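Local coordinates for protein LBCATS-a (Synthetic construct, PDB 5EY5) that probably works as the alpha subunit of tryptophan synthase, cleaving indole-3-glycerol phosphate to indole and glyceraldehyde 3-phosphate in a TIM-barrel pocket that here binds sn-glycerol-3-phosphate, at residues D79-M84 and I97-Y102. Sequence-based numbering, arbitrary orientation.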
ATOM      1  N   ASP A  79      -4.315  40.622  25.636  1.00 44.12           N
ATOM      2  CA  ASP A  79      -3.865  41.953  26.038  1.00 51.58           C
ATOM      3  C   ASP A  79      -4.608  43.062  25.303  1.00 37.18           C
ATOM      4  O   ASP A  79      -4.868  44.121  25.886  1.00 37.67           O
ATOM      5  CB  ASP A  79      -2.356  42.094  25.809  1.00 67.90           C
ATOM      6  CG  ASP A  79      -1.531  41.409  26.889  1.00 79.93           C
ATOM      7  OD1 ASP A  79      -1.907  41.507  28.077  1.00 84.25           O
ATOM      8  OD2 ASP A  79      -0.507  40.779  26.548  1.00 83.85           O
ATOM      9  N   LYS A  80      -4.960  42.841  24.032  1.00 38.48           N
ATOM     10  CA  LYS A  80      -5.640  43.879  23.255  1.00 42.12           C
ATOM     11  C   LYS A  80      -7.107  44.024  23.663  1.00 33.43           C
ATOM     12  O   LYS A  80      -7.654  45.130  23.650  1.00 37.16           O
ATOM     13  CB  LYS A  80      -5.525  43.574  21.759  1.00 42.15           C
ATOM     14  CG  LYS A  80      -4.165  43.930  21.155  1.00 44.94           C
ATOM     15  CD  LYS A  80      -4.014  43.376  19.743  1.00 47.18           C
ATOM     16  CE  LYS A  80      -2.620  43.616  19.194  1.00 54.09           C
ATOM     17  NZ  LYS A  80      -2.381  42.867  17.924  1.00 52.44           N
ATOM     18  N   VAL A  81      -7.767  42.927  24.013  1.00 34.17           N
ATOM     19  CA  VAL A  81      -9.146  43.048  24.477  1.00 30.12           C
ATOM     20  C   VAL A  81      -9.178  43.711  25.853  1.00 34.40           C
ATOM     21  O   VAL A  81     -10.054  44.540  26.136  1.00 38.32           O
ATOM     22  CB  VAL A  81      -9.835  41.671  24.464  1.00 34.07           C
ATOM     23  CG1 VAL A  81     -11.369  41.815  24.686  1.00 29.24           C
ATOM     24  CG2 VAL A  81      -9.559  40.975  23.126  1.00 34.44           C
ATOM     25  N   PHE A  82      -8.195  43.393  26.710  1.00 34.65           N
ATOM     26  CA  PHE A  82      -8.044  44.095  27.986  1.00 32.57           C
ATOM     27  C   PHE A  82      -7.923  45.603  27.791  1.00 35.72           C
ATOM     28  O   PHE A  82      -8.557  46.387  28.507  1.00 38.09           O
ATOM     29  CB  PHE A  82      -6.823  43.560  28.732  1.00 35.63           C
ATOM     30  CG  PHE A  82      -7.066  42.263  29.457  1.00 37.48           C
ATOM     31  CD1 PHE A  82      -8.230  42.063  30.182  1.00 41.85           C
ATOM     32  CD2 PHE A  82      -6.120  41.253  29.428  1.00 37.27           C
ATOM     33  CE1 PHE A  82      -8.446  40.871  30.853  1.00 44.80           C
ATOM     34  CE2 PHE A  82      -6.334  40.060  30.106  1.00 37.26           C
ATOM     35  CZ  PHE A  82      -7.492  39.866  30.808  1.00 40.03           C
ATOM     36  N   GLU A  83      -7.081  46.037  26.848  1.00 35.31           N
ATOM     37  CA  GLU A  83      -6.935  47.469  26.618  1.00 37.74           C
ATOM     38  C   GLU A  83      -8.240  48.076  26.121  1.00 35.34           C
ATOM     39  O   GLU A  83      -8.589  49.204  26.483  1.00 39.64           O
ATOM     40  CB  GLU A  83      -5.800  47.740  25.631  1.00 39.06           C
ATOM     41  N   MET A  84      -8.968  47.345  25.278  1.00 39.22           N
ATOM     42  CA  MET A  84     -10.273  47.821  24.835  1.00 39.75           C
ATOM     43  C   MET A  84     -11.238  47.933  26.008  1.00 36.29           C
ATOM     44  O   MET A  84     -11.976  48.918  26.117  1.00 37.14           O
ATOM     45  CB  MET A  84     -10.835  46.889  23.758  1.00 44.04           C
ATOM     46  CG  MET A  84     -12.008  47.476  22.991  1.00 46.04           C
ATOM     47  SD  MET A  84     -13.279  46.238  22.706  1.00 49.84           S
ATOM     48  CE  MET A  84     -13.992  46.181  24.343  1.00 51.26           C
ATOM     49  N   ILE A  97     -19.192  43.286  32.051  1.00 32.79           N
ATOM     50  CA  ILE A  97     -18.478  42.683  30.930  1.00 30.77           C
ATOM     51  C   ILE A  97     -18.053  41.287  31.355  1.00 28.90           C
ATOM     52  O   ILE A  97     -17.490  41.113  32.443  1.00 32.06           O
ATOM     53  CB  ILE A  97     -17.255  43.527  30.515  1.00 32.09           C
ATOM     54  CG1 ILE A  97     -17.703  44.880  29.983  1.00 30.51           C
ATOM     55  CG2 ILE A  97     -16.398  42.788  29.459  1.00 30.82           C
ATOM     56  CD1 ILE A  97     -18.392  44.786  28.643  1.00 33.79           C
ATOM     57  N   VAL A  98     -18.351  40.301  30.512  1.00 26.15           N
ATOM     58  CA  VAL A  98     -17.951  38.912  30.714  1.00 25.47           C
ATOM     59  C   VAL A  98     -17.059  38.510  29.549  1.00 27.05           C
ATOM     60  O   VAL A  98     -17.412  38.753  28.387  1.00 31.80           O
ATOM     61  CB  VAL A  98     -19.170  37.976  30.808  1.00 29.53           C
ATOM     62  CG1 VAL A  98     -18.723  36.503  30.873  1.00 28.19           C
ATOM     63  CG2 VAL A  98     -20.009  38.338  32.029  1.00 28.32           C
ATOM     64  N   PHE A  99     -15.898  37.925  29.864  1.00 29.34           N
ATOM     65  CA  PHE A  99     -15.033  37.293  28.871  1.00 28.70           C
ATOM     66  C   PHE A  99     -15.441  35.838  28.711  1.00 33.45           C
ATOM     67  O   PHE A  99     -15.490  35.093  29.698  1.00 28.99           O
ATOM     68  CB  PHE A  99     -13.555  37.348  29.270  1.00 26.83           C
ATOM     69  CG  PHE A  99     -12.860  38.611  28.883  1.00 27.63           C
ATOM     70  CD1 PHE A  99     -13.571  39.672  28.352  1.00 32.52           C
ATOM     71  CD2 PHE A  99     -11.483  38.735  29.040  1.00 29.24           C
ATOM     72  CE1 PHE A  99     -12.920  40.851  27.998  1.00 32.65           C
ATOM     73  CE2 PHE A  99     -10.826  39.894  28.689  1.00 33.96           C
ATOM     74  CZ  PHE A  99     -11.550  40.961  28.161  1.00 33.83           C
ATOM     75  N   LEU A 100     -15.715  35.426  27.470  1.00 27.59           N
ATOM     76  CA  LEU A 100     -15.945  34.024  27.158  1.00 29.08           C
ATOM     77  C   LEU A 100     -14.687  33.556  26.453  1.00 26.68           C
ATOM     78  O   LEU A 100     -14.342  34.057  25.375  1.00 26.97           O
ATOM     79  CB  LEU A 100     -17.205  33.835  26.305  1.00 30.35           C
ATOM     80  CG  LEU A 100     -17.682  32.412  26.000  1.00 37.32           C
ATOM     81  CD1 LEU A 100     -19.177  32.422  25.672  1.00 33.22           C
ATOM     82  CD2 LEU A 100     -16.867  31.790  24.858  1.00 31.12           C
ATOM     83  N   THR A 101     -13.943  32.671  27.100  1.00 29.22           N
ATOM     84  CA  THR A 101     -12.652  32.294  26.554  1.00 27.99           C
ATOM     85  C   THR A 101     -12.441  30.816  26.808  1.00 31.02           C
ATOM     86  O   THR A 101     -12.813  30.317  27.864  1.00 26.91           O
ATOM     87  CB  THR A 101     -11.501  33.115  27.169  1.00 34.26           C
ATOM     88  OG1 THR A 101     -10.238  32.632  26.680  1.00 31.68           O
ATOM     89  CG2 THR A 101     -11.506  33.045  28.690  1.00 33.11           C
ATOM     90  N   TYR A 102     -11.888  30.118  25.820  1.00 26.49           N
ATOM     91  CA  TYR A 102     -11.384  28.780  26.076  1.00 23.13           C
ATOM     92  C   TYR A 102     -10.210  28.849  27.041  1.00 23.52           C
ATOM     93  O   TYR A 102      -9.648  29.914  27.298  1.00 29.06           O
ATOM     94  CB  TYR A 102     -11.018  28.105  24.758  1.00 29.10           C
ATOM     95  CG  TYR A 102     -12.275  27.845  23.969  1.00 28.10           C
ATOM     96  CD1 TYR A 102     -12.865  28.853  23.225  1.00 26.76           C
ATOM     97  CD2 TYR A 102     -12.910  26.615  24.034  1.00 33.70           C
ATOM     98  CE1 TYR A 102     -14.041  28.627  22.530  1.00 35.65           C
ATOM     99  CE2 TYR A 102     -14.083  26.379  23.345  1.00 41.74           C
ATOM    100  CZ  TYR A 102     -14.642  27.390  22.593  1.00 40.75           C
ATOM    101  OH  TYR A 102     -15.800  27.156  21.902  1.00 42.21           O
TER
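Phe99 of strand 97-100 sets the far end of its ring against two consecutive residues of helix 78-91, Val81 and Phe82, a compact example of how a beta/alpha barrel seals its strands to the surrounding helices. The backbones stay well apart, 9.3 Å between the CA atoms of Val81 and Phe99, and the Phe99 side chain spans much of that gap. With CG anti to its own carbonyl carbon (chi1 -85°), Phe99 extends toward the helix and divides its outer atoms between the two partners. Its CZ lies 3.6 Å from Val81 CG1, the methyl that lies anti to that valine's backbone N (chi1 -169°), while Phe99 CE1 also lies beside this methyl. On the Phe82 side, Phe99 CE2 comes within 3.4 Å of Phe82 CE1 and touches Phe82 CD1 as well. The two rings meet obliquely, with centroids 5.3 Å apart and planes inclined by 34°. All three side chains are buried, and the join is wholly apolar. Alternation along the strand sends the next residue, Leu100, the other way, to line the sn-glycerol-3-phosphate pocket. Phe82 also packs on Glu117, Cys118 and Ala121 of helix 111-121, and Met84 lies against helix 30-42; strand 97-100 itself runs parallel between strands 48-51 and 125-127.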